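Phosphate-specific transport system accessory protein PhoU homolog (Pseudomonas aeruginosa, PDB 4Q25) forms a homodimer and probably takes part in regulating phosphate uptake, as a negative regulator of the Pho regulon. Local coordinates at residues R80-A84 with S85-L89; K35-N38 with D39-A43; T172-R175 with E176-Y180. One frame throughout, in Å; residues are numbered along the deposited sequence.

Interaction 1: R80-A84 with S85-L89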
ATOM      1  N   ARG A  80      25.470  14.616  12.002  1.00 91.93           N
ATOM      2  CA  ARG A  80      25.833  14.586  13.401  1.00 95.78           C
ATOM      3  C   ARG A  80      24.540  14.164  14.058  1.00 84.04           C
ATOM      4  O   ARG A  80      23.491  14.392  13.513  1.00 86.11           O
ATOM      5  CB  ARG A  80      26.363  15.958  13.888  1.00105.11           C
ATOM      6  CG  ARG A  80      27.710  16.406  13.284  1.00103.70           C
ATOM      7  CD  ARG A  80      28.261  17.740  13.801  1.00101.49           C
ATOM      8  NE  ARG A  80      29.506  18.132  13.129  1.00103.07           N
ATOM      9  CZ  ARG A  80      30.147  19.288  13.290  1.00 98.39           C
ATOM     10  NH1 ARG A  80      29.699  20.221  14.113  1.00 94.97           N
ATOM     11  NH2 ARG A  80      31.266  19.509  12.626  1.00 98.14           N
ATOM     12  N   GLN A  81      24.595  13.570  15.226  1.00 80.34           N
ATOM     13  CA  GLN A  81      23.405  12.964  15.745  1.00 81.29           C
ATOM     14  C   GLN A  81      22.374  13.974  16.219  1.00 84.40           C
ATOM     15  O   GLN A  81      22.691  14.926  16.889  1.00 83.70           O
ATOM     16  CB  GLN A  81      23.751  11.928  16.813  1.00 79.61           C
ATOM     17  CG  GLN A  81      23.984  12.449  18.199  1.00 79.91           C
ATOM     18  CD  GLN A  81      24.884  11.536  19.002  1.00 81.68           C
ATOM     19  OE1 GLN A  81      26.063  11.805  19.159  1.00 78.53           O
ATOM     20  NE2 GLN A  81      24.328  10.454  19.517  1.00 79.05           N
ATOM     21  N   PRO A  82      21.122  13.727  15.859  1.00 87.64           N
ATOM     22  CA  PRO A  82      19.976  14.508  16.272  1.00 84.00           C
ATOM     23  C   PRO A  82      19.593  14.144  17.684  1.00 82.28           C
ATOM     24  O   PRO A  82      19.786  13.036  18.110  1.00 86.13           O
ATOM     25  CB  PRO A  82      18.913  13.939  15.378  1.00 84.36           C
ATOM     26  CG  PRO A  82      19.406  12.540  15.205  1.00 80.07           C
ATOM     27  CD  PRO A  82      20.904  12.648  15.122  1.00 82.64           C
ATOM     28  N   ALA A  83      19.004  15.081  18.382  1.00 70.66           N
ATOM     29  CA  ALA A  83      18.447  14.839  19.687  1.00 75.35           C
ATOM     30  C   ALA A  83      17.219  14.008  19.504  1.00 70.95           C
ATOM     31  O   ALA A  83      16.744  13.879  18.435  1.00 72.43           O
ATOM     32  CB  ALA A  83      18.069  16.150  20.318  1.00 75.77           C
ATOM     33  N   ALA A  84      16.689  13.463  20.571  1.00 73.01           N
ATOM     34  CA  ALA A  84      15.619  12.492  20.508  1.00 73.11           C
ATOM     35  C   ALA A  84      14.361  12.983  19.834  1.00 73.75           C
ATOM     36  O   ALA A  84      13.736  12.248  19.117  1.00 71.38           O
ATOM     37  CB  ALA A  84      15.280  12.039  21.912  1.00 73.51           C
ATOM     38  N   SER A  85      13.974  14.210  20.101  1.00 73.67           N
ATOM     39  CA  SER A  85      12.783  14.775  19.518  1.00 71.09           C
ATOM     40  C   SER A  85      12.960  15.037  18.035  1.00 69.60           C
ATOM     41  O   SER A  85      12.063  14.837  17.261  1.00 70.27           O
ATOM     42  CB  SER A  85      12.275  15.972  20.312  1.00 66.52           C
ATOM     43  OG  SER A  85      12.910  17.159  19.940  1.00 66.78           O
ATOM     44  N   ASP A  86      14.127  15.504  17.647  1.00 68.65           N
ATOM     45  CA  ASP A  86      14.422  15.694  16.248  1.00 69.02           C
ATOM     46  C   ASP A  86      14.460  14.389  15.514  1.00 69.29           C
ATOM     47  O   ASP A  86      14.065  14.281  14.384  1.00 68.21           O
ATOM     48  CB  ASP A  86      15.711  16.452  16.089  1.00 71.67           C
ATOM     49  CG  ASP A  86      15.627  17.780  16.711  1.00 72.29           C
ATOM     50  OD1 ASP A  86      14.545  18.072  17.203  1.00 73.22           O
ATOM     51  OD2 ASP A  86      16.604  18.527  16.732  1.00 77.61           O
ATOM     52  N   LEU A  87      14.984  13.383  16.153  1.00 64.41           N
ATOM     53  CA  LEU A  87      15.033  12.137  15.493  1.00 63.02           C
ATOM     54  C   LEU A  87      13.614  11.696  15.256  1.00 61.31           C
ATOM     55  O   LEU A  87      13.292  11.198  14.227  1.00 59.74           O
ATOM     56  CB  LEU A  87      15.803  11.133  16.308  1.00 58.89           C
ATOM     57  CG  LEU A  87      15.767   9.773  15.670  1.00 61.46           C
ATOM     58  CD1 LEU A  87      16.677   9.760  14.468  1.00 61.06           C
ATOM     59  CD2 LEU A  87      16.159   8.723  16.667  1.00 63.80           C
ATOM     60  N   ARG A  88      12.747  11.912  16.210  1.00 60.33           N
ATOM     61  CA  ARG A  88      11.385  11.494  16.021  1.00 64.85           C
ATOM     62  C   ARG A  88      10.785  12.215  14.811  1.00 62.13           C
ATOM     63  O   ARG A  88      10.027  11.659  14.067  1.00 60.58           O
ATOM     64  CB  ARG A  88      10.585  11.730  17.289  1.00 68.24           C
ATOM     65  CG  ARG A  88      10.996  10.846  18.445  1.00 64.77           C
ATOM     66  CD  ARG A  88       9.870  10.614  19.420  1.00 64.31           C
ATOM     67  NE  ARG A  88       9.267  11.850  19.866  1.00 63.24           N
ATOM     68  CZ  ARG A  88       9.760  12.590  20.831  1.00 64.49           C
ATOM     69  NH1 ARG A  88      10.866  12.221  21.418  1.00 73.16           N
ATOM     70  NH2 ARG A  88       9.173  13.702  21.184  1.00 65.75           N
ATOM     71  N   LEU A  89      11.148  13.461  14.625  1.00 53.96           N
ATOM     72  CA  LEU A  89      10.613  14.264  13.530  1.00 57.83           C
ATOM     73  C   LEU A  89      11.064  13.788  12.146  1.00 57.74           C
ATOM     74  O   LEU A  89      10.245  13.637  11.253  1.00 58.36           O
ATOM     75  CB  LEU A  89      10.971  15.738  13.699  1.00 55.50           C
ATOM     76  CG  LEU A  89      10.471  16.687  12.601  1.00 61.02           C
ATOM     77  CD1 LEU A  89       8.952  16.860  12.632  1.00 62.50           C
ATOM     78  CD2 LEU A  89      11.150  18.031  12.733  1.00 59.83           C
TER

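Interaction 2: K35-N38 with D39-A43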
ATOM      1  N   LYS A  35      -4.852  17.633  -3.135  1.00 38.74           N
ATOM      2  CA  LYS A  35      -5.474  18.138  -4.332  1.00 38.99           C
ATOM      3  C   LYS A  35      -5.689  17.028  -5.362  1.00 37.52           C
ATOM      4  O   LYS A  35      -6.673  17.067  -6.099  1.00 34.14           O
ATOM      5  CB  LYS A  35      -4.634  19.251  -4.917  1.00 40.63           C
ATOM      6  CG  LYS A  35      -5.281  19.948  -6.080  1.00 40.22           C
ATOM      7  CD  LYS A  35      -4.302  20.887  -6.732  1.00 44.74           C
ATOM      8  CE  LYS A  35      -4.897  21.485  -8.006  1.00 52.36           C
ATOM      9  NZ  LYS A  35      -5.261  20.414  -8.983  1.00 53.26           N
ATOM     10  N   GLN A  36      -4.787  16.043  -5.410  1.00 33.88           N
ATOM     11  CA  GLN A  36      -5.016  14.882  -6.231  1.00 33.59           C
ATOM     12  C   GLN A  36      -6.277  14.102  -5.764  1.00 33.70           C
ATOM     13  O   GLN A  36      -7.049  13.588  -6.579  1.00 33.84           O
ATOM     14  CB  GLN A  36      -3.794  13.955  -6.237  1.00 37.04           C
ATOM     15  CG  GLN A  36      -2.754  14.186  -7.325  1.00 40.85           C
ATOM     16  CD  GLN A  36      -1.907  12.919  -7.560  1.00 46.78           C
ATOM     17  OE1 GLN A  36      -1.424  12.314  -6.617  1.00 51.61           O
ATOM     18  NE2 GLN A  36      -1.765  12.502  -8.803  1.00 49.22           N
ATOM     19  N   VAL A  37      -6.453  13.956  -4.459  1.00 32.11           N
ATOM     20  CA  VAL A  37      -7.613  13.255  -3.943  1.00 34.84           C
ATOM     21  C   VAL A  37      -8.894  13.983  -4.338  1.00 37.95           C
ATOM     22  O   VAL A  37      -9.810  13.358  -4.894  1.00 36.70           O
ATOM     23  CB  VAL A  37      -7.540  13.090  -2.432  1.00 34.37           C
ATOM     24  CG1 VAL A  37      -8.839  12.565  -1.861  1.00 34.52           C
ATOM     25  CG2 VAL A  37      -6.432  12.143  -2.063  1.00 35.65           C
ATOM     26  N   ASN A  38      -8.929  15.291  -4.068  1.00 34.29           N
ATOM     27  CA  ASN A  38     -10.024  16.165  -4.481  1.00 35.06           C
ATOM     28  C   ASN A  38     -10.384  16.003  -5.963  1.00 35.72           C
ATOM     29  O   ASN A  38     -11.540  15.740  -6.312  1.00 34.71           O
ATOM     30  CB  ASN A  38      -9.638  17.617  -4.206  1.00 36.52           C
ATOM     31  CG  ASN A  38     -10.696  18.611  -4.652  1.00 37.32           C
ATOM     32  OD1 ASN A  38     -11.638  18.889  -3.935  1.00 38.80           O
ATOM     33  ND2 ASN A  38     -10.524  19.167  -5.827  1.00 42.97           N
ATOM     34  N   ASP A  39      -9.392  16.141  -6.836  1.00 34.71           N
ATOM     35  CA  ASP A  39      -9.616  16.054  -8.271  1.00 33.17           C
ATOM     36  C   ASP A  39     -10.041  14.680  -8.722  1.00 32.91           C
ATOM     37  O   ASP A  39     -10.849  14.558  -9.629  1.00 36.78           O
ATOM     38  CB  ASP A  39      -8.370  16.473  -9.037  1.00 34.92           C
ATOM     39  CG  ASP A  39      -7.983  17.914  -8.765  1.00 37.54           C
ATOM     40  OD1 ASP A  39      -8.841  18.694  -8.321  1.00 36.00           O
ATOM     41  OD2 ASP A  39      -6.803  18.258  -8.990  1.00 40.24           O
ATOM     42  N   ALA A  40      -9.493  13.632  -8.133  1.00 32.32           N
ATOM     43  CA  ALA A  40      -9.885  12.289  -8.510  1.00 30.29           C
ATOM     44  C   ALA A  40     -11.341  12.038  -8.187  1.00 30.68           C
ATOM     45  O   ALA A  40     -12.074  11.526  -8.999  1.00 31.71           O
ATOM     46  CB  ALA A  40      -9.041  11.267  -7.802  1.00 30.53           C
ATOM     47  N   VAL A  41     -11.746  12.348  -6.970  1.00 29.90           N
ATOM     48  CA  VAL A  41     -13.119  12.154  -6.589  1.00 29.32           C
ATOM     49  C   VAL A  41     -14.028  12.953  -7.536  1.00 29.53           C
ATOM     50  O   VAL A  41     -14.991  12.397  -8.035  1.00 27.56           O
ATOM     51  CB  VAL A  41     -13.345  12.546  -5.112  1.00 30.33           C
ATOM     52  CG1 VAL A  41     -14.806  12.359  -4.720  1.00 31.17           C
ATOM     53  CG2 VAL A  41     -12.449  11.682  -4.220  1.00 30.56           C
ATOM     54  N   ASN A  42     -13.728  14.235  -7.771  1.00 28.34           N
ATOM     55  CA  ASN A  42     -14.545  15.059  -8.663  1.00 32.54           C
ATOM     56  C   ASN A  42     -14.580  14.461 -10.061  1.00 34.35           C
ATOM     57  O   ASN A  42     -15.617  14.495 -10.726  1.00 34.04           O
ATOM     58  CB  ASN A  42     -14.015  16.503  -8.762  1.00 33.70           C
ATOM     59  CG  ASN A  42     -14.201  17.312  -7.475  1.00 35.25           C
ATOM     60  OD1 ASN A  42     -14.863  16.897  -6.521  1.00 35.13           O
ATOM     61  ND2 ASN A  42     -13.608  18.496  -7.460  1.00 38.83           N
ATOM     62  N   ALA A  43     -13.445  13.913 -10.502  1.00 33.05           N
ATOM     63  CA  ALA A  43     -13.365  13.294 -11.826  1.00 33.75           C
ATOM     64  C   ALA A  43     -14.321  12.142 -11.941  1.00 33.80           C
ATOM     65  O   ALA A  43     -14.993  11.995 -12.948  1.00 31.89           O
ATOM     66  CB  ALA A  43     -11.967  12.798 -12.121  1.00 33.12           C
TER
HETATM   67  O   HOH W   1     -14.264  18.703  -4.434  1.00 39.31           O

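Interaction 3: T172-R175 with E176-Y180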
ATOM      1  N   THR A 172     -20.517  -1.218   4.563  1.00 45.61           N
ATOM      2  CA  THR A 172     -21.967  -1.143   4.324  1.00 50.66           C
ATOM      3  C   THR A 172     -22.233  -0.762   2.865  1.00 47.86           C
ATOM      4  O   THR A 172     -23.219  -1.213   2.266  1.00 49.99           O
ATOM      5  CB  THR A 172     -22.779  -0.215   5.310  1.00 52.46           C
ATOM      6  OG1 THR A 172     -22.313   1.138   5.274  1.00 64.54           O
ATOM      7  CG2 THR A 172     -22.729  -0.699   6.759  1.00 51.79           C
ATOM      8  N   ALA A 173     -21.356   0.046   2.276  1.00 49.59           N
ATOM      9  CA  ALA A 173     -21.518   0.370   0.849  1.00 47.35           C
ATOM     10  C   ALA A 173     -21.212  -0.844   0.011  1.00 43.41           C
ATOM     11  O   ALA A 173     -21.883  -1.072  -0.960  1.00 43.90           O
ATOM     12  CB  ALA A 173     -20.665   1.556   0.425  1.00 47.32           C
ATOM     13  N   LEU A 174     -20.226  -1.639   0.411  1.00 44.51           N
ATOM     14  CA  LEU A 174     -19.929  -2.893  -0.270  1.00 45.36           C
ATOM     15  C   LEU A 174     -21.157  -3.804  -0.290  1.00 51.03           C
ATOM     16  O   LEU A 174     -21.429  -4.438  -1.320  1.00 50.30           O
ATOM     17  CB  LEU A 174     -18.779  -3.638   0.424  1.00 46.25           C
ATOM     18  CG  LEU A 174     -18.282  -5.027  -0.024  1.00 51.34           C
ATOM     19  CD1 LEU A 174     -17.712  -4.980  -1.448  1.00 50.00           C
ATOM     20  CD2 LEU A 174     -17.280  -5.676   0.905  1.00 52.02           C
ATOM     21  N   ARG A 175     -21.842  -3.910   0.863  1.00 49.34           N
ATOM     22  CA  ARG A 175     -23.059  -4.722   1.018  1.00 53.93           C
ATOM     23  C   ARG A 175     -24.067  -4.280   0.001  1.00 48.18           C
ATOM     24  O   ARG A 175     -24.556  -5.078  -0.783  1.00 45.91           O
ATOM     25  CB  ARG A 175     -23.707  -4.547   2.419  1.00 61.24           C
ATOM     26  CG  ARG A 175     -22.916  -5.081   3.617  1.00 70.13           C
ATOM     27  CD  ARG A 175     -23.642  -4.919   4.990  1.00 75.19           C
ATOM     28  NE  ARG A 175     -22.884  -5.360   6.193  1.00 75.56           N
ATOM     29  CZ  ARG A 175     -23.266  -5.209   7.476  1.00 76.28           C
ATOM     30  NH1 ARG A 175     -24.424  -4.630   7.791  1.00 74.23           N
ATOM     31  NH2 ARG A 175     -22.492  -5.663   8.462  1.00 69.08           N
ATOM     32  N   GLU A 176     -24.383  -2.987   0.026  1.00 48.21           N
ATOM     33  CA  GLU A 176     -25.359  -2.409  -0.912  1.00 45.25           C
ATOM     34  C   GLU A 176     -25.014  -2.809  -2.353  1.00 45.22           C
ATOM     35  O   GLU A 176     -25.863  -3.305  -3.107  1.00 43.62           O
ATOM     36  CB  GLU A 176     -25.356  -0.884  -0.770  1.00 49.06           C
ATOM     37  CG  GLU A 176     -26.469  -0.177  -1.518  1.00 50.44           C
ATOM     38  CD  GLU A 176     -27.807  -0.423  -0.865  1.00 54.04           C
ATOM     39  OE1 GLU A 176     -27.875  -0.390   0.389  1.00 50.88           O
ATOM     40  OE2 GLU A 176     -28.788  -0.643  -1.604  1.00 52.28           O
ATOM     41  N   LEU A 177     -23.742  -2.633  -2.706  1.00 43.00           N
ATOM     42  CA  LEU A 177     -23.287  -2.816  -4.079  1.00 43.39           C
ATOM     43  C   LEU A 177     -23.187  -4.270  -4.509  1.00 39.39           C
ATOM     44  O   LEU A 177     -23.594  -4.606  -5.621  1.00 40.75           O
ATOM     45  CB  LEU A 177     -21.974  -2.066  -4.305  1.00 42.34           C
ATOM     46  CG  LEU A 177     -22.111  -0.548  -4.116  1.00 43.30           C
ATOM     47  CD1 LEU A 177     -20.759   0.134  -4.027  1.00 41.45           C
ATOM     48  CD2 LEU A 177     -22.908   0.053  -5.250  1.00 45.23           C
ATOM     49  N   VAL A 178     -22.676  -5.147  -3.659  1.00 42.31           N
ATOM     50  CA  VAL A 178     -22.652  -6.585  -4.002  1.00 43.59           C
ATOM     51  C   VAL A 178     -24.099  -7.110  -4.215  1.00 48.85           C
ATOM     52  O   VAL A 178     -24.418  -7.649  -5.274  1.00 44.71           O
ATOM     53  CB  VAL A 178     -21.862  -7.429  -2.977  1.00 45.53           C
ATOM     54  CG1 VAL A 178     -22.027  -8.932  -3.222  1.00 43.77           C
ATOM     55  CG2 VAL A 178     -20.377  -7.088  -3.051  1.00 46.26           C
ATOM     56  N   THR A 179     -24.996  -6.868  -3.259  1.00 49.44           N
ATOM     57  CA  THR A 179     -26.369  -7.384  -3.372  1.00 46.59           C
ATOM     58  C   THR A 179     -27.023  -6.789  -4.610  1.00 45.91           C
ATOM     59  O   THR A 179     -27.772  -7.470  -5.322  1.00 44.88           O
ATOM     60  CB  THR A 179     -27.224  -7.131  -2.100  1.00 47.22           C
ATOM     61  OG1 THR A 179     -27.328  -5.737  -1.857  1.00 55.47           O
ATOM     62  CG2 THR A 179     -26.562  -7.755  -0.857  1.00 46.38           C
ATOM     63  N   TYR A 180     -26.697  -5.532  -4.920  1.00 44.59           N
ATOM     64  CA  TYR A 180     -27.210  -4.941  -6.152  1.00 42.01           C
ATOM     65  C   TYR A 180     -26.678  -5.624  -7.421  1.00 43.42           C
ATOM     66  O   TYR A 180     -27.441  -5.844  -8.363  1.00 40.57           O
ATOM     67  CB  TYR A 180     -26.964  -3.446  -6.233  1.00 40.22           C
ATOM     68  CG  TYR A 180     -27.563  -2.905  -7.485  1.00 43.40           C
ATOM     69  CD1 TYR A 180     -28.886  -2.488  -7.528  1.00 45.17           C
ATOM     70  CD2 TYR A 180     -26.826  -2.847  -8.654  1.00 45.56           C
ATOM     71  CE1 TYR A 180     -29.447  -1.996  -8.689  1.00 42.66           C
ATOM     72  CE2 TYR A 180     -27.396  -2.392  -9.815  1.00 47.91           C
ATOM     73  CZ  TYR A 180     -28.704  -1.975  -9.827  1.00 45.37           C
ATOM     74  OH  TYR A 180     -29.229  -1.517 -11.007  1.00 56.07           O
TER

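Interaction 1: R80-A84 with S85-L89
Ala83 O accepts the backbone N-H of Leu87 at 2.9 Å, and Ala84 O takes the N-H of Arg88 at 3.1 Å, while the backbone psi falls from 168° at Ala83 to the helical -41° at Ala84. These two i to i+4 bonds define the first turn of helix 84-120 in the all-helical PhoU fold, with Ala83 at the N-cap position. Ala83 has no side-chain polar atom with which to cap the helix; its part in the helical bonding is the carbonyl oxygen that accepts the Leu87 N-H.

Just ahead of the cap, Pro82 turns its CB toward the new helix. Its ring crosses the Leu87 side chain at a slant: CG lies 4.0 Å from Leu87 CD1, and Pro82 CB is 4.1 Å from Asp86 CB, so the pyrrolidine borders both Leu87 and Asp86. The leucine CD1 is the branch on the proline side. This buried leucine also packs on Ala78 of the second subunit, placing the apolar contact at the dimer interface.

Ser85 and Asp86 add a weak side-chain hydrogen bond from Ser85 OG to Asp86 OD1 at 3.3 Å. Asp86 also touches Asn16 of helix 15-45.

The Arg88 chain bends at chi3 (-52°) and folds the guanidinium back over the turn, where Ser85 CA lies 3.6 Å over one face of the Arg88 guanidinium, nearer its margin than its middle. The polar end finds its partner on another helix, NH2 donating to the Leu218 carbonyl of helix 188-220. Nearer its root, Arg88 CG lies 3.2 Å from Ala84 O, the oxygen that also receives the Arg88 backbone N-H.

Interaction 2: K35-N38 with D39-A43
Lys35 and Asp39, one turn apart on helix 15-45, form an i to i+4 salt bridge within a helix of the PhoU bundle. From CB the lysine sets out with CG anti to the backbone N (chi1 -173°), and CG comes within 3.7 Å of Asp39 OD2. The chain continues extended through CD to CE, which is 3.9 Å from the same oxygen, and a bend at chi4 (-59°) then turns NZ in to meet Asp39 OD2 at 2.7 Å. The ammonium uses the syn lone pair of OD2, on the side of the other carboxylate oxygen.

Asp39 OD1 has a different donor: Asn38 ND2 reaches it at 3.0 Å. OD1 lies close to the Asn38 amide plane, but the donor stands above the carboxylate plane, and the two groups are turned 70° apart. Each carboxylate oxygen thus has its own side-chain donor, which should limit rotation of the group. The nearby ammonium would be expected to stabilise the negative charge of this buried aspartate.

The other end of the Asn38 amide faces water 1, which donates to both Asn38 OD1 and Asn42 OD1 and so bridges another i to i+4 pair. Asn42 OD1 also receives a hydrogen bond from Arg131 NH1 of helix 127-149, tying this turn to the neighbouring helix. Elsewhere round the helix, Val37 packs on Gln138 and Val41 on Arg131, both of helix 127-149, while Ala40 meets Val110 of helix 84-120. The two valines themselves touch, Val37 CG1 lying 4.4 Å from Val41 CG2.

Interaction 3: T172-R175 with E176-Y180
A regular alpha-helical turn on helix 153-183 lays the Leu174 and Val178 side chains alongside each other in the same direction, with Leu174 CD1 3.8 Å from Val178 CG2. A chi1 of 177° combined with a chi2 of 63° brings the CD1 branch of Leu174 to the valine. Val178 CG2 is also 3.3 Å from Leu174 O, so one methyl touches both the side chain and the carbonyl of the residue a turn earlier. That carbonyl receives the Val178 N-H, Val178 N lying 2.7 Å from Leu174 O, the shortest of the four backbone bonds joining the two segments.

The segments belong to the second of the two PhoU domains, and their helix meets helix 188-220 through Leu177 and the second subunit through Val178. Leu177 packs against Val191, Ile194, Ile195 and Leu198 of helix 188-220, whereas Val178 meets Leu192 of the second subunit. The Leu177 N-H goes to Ala173 O, and Leu177 CG lies 3.2 Å from that same oxygen.

On the outer side, Thr179 turns its hydroxyl back onto the helix. A chi1 of 61° folds Thr179 OG1 over the preceding turn, 3.0 Å from Arg175 O and 3.1 Å from Glu176 O, two possible acceptors for a single hydroxyl proton. Arg175 O already accepts the Thr179 N-H, so this one carbonyl is approached by both the backbone and the side chain of the threonine. The methyl Thr179 CG2 also lies close to that carbonyl, 3.3 Å from Arg175 O.

In the fold
Along the chain the order is interaction 2 on helix 15-45, interaction 1 at the start of helix 84-120, then interaction 3 on helix 153-183. Interactions 1 and 2 share the first PhoU domain, with centres 36 Å apart on opposite sides of the chain's centre; interaction 3 belongs to the second. Its centre is 23 Å from that of interaction 2 and 47 Å from that of interaction 1, and none of the three touches another. Interaction 2 lies among helices of its own chain, whereas interactions 1 and 3, far apart, each reach the second subunit, so the homodimer interface draws on both PhoU domains.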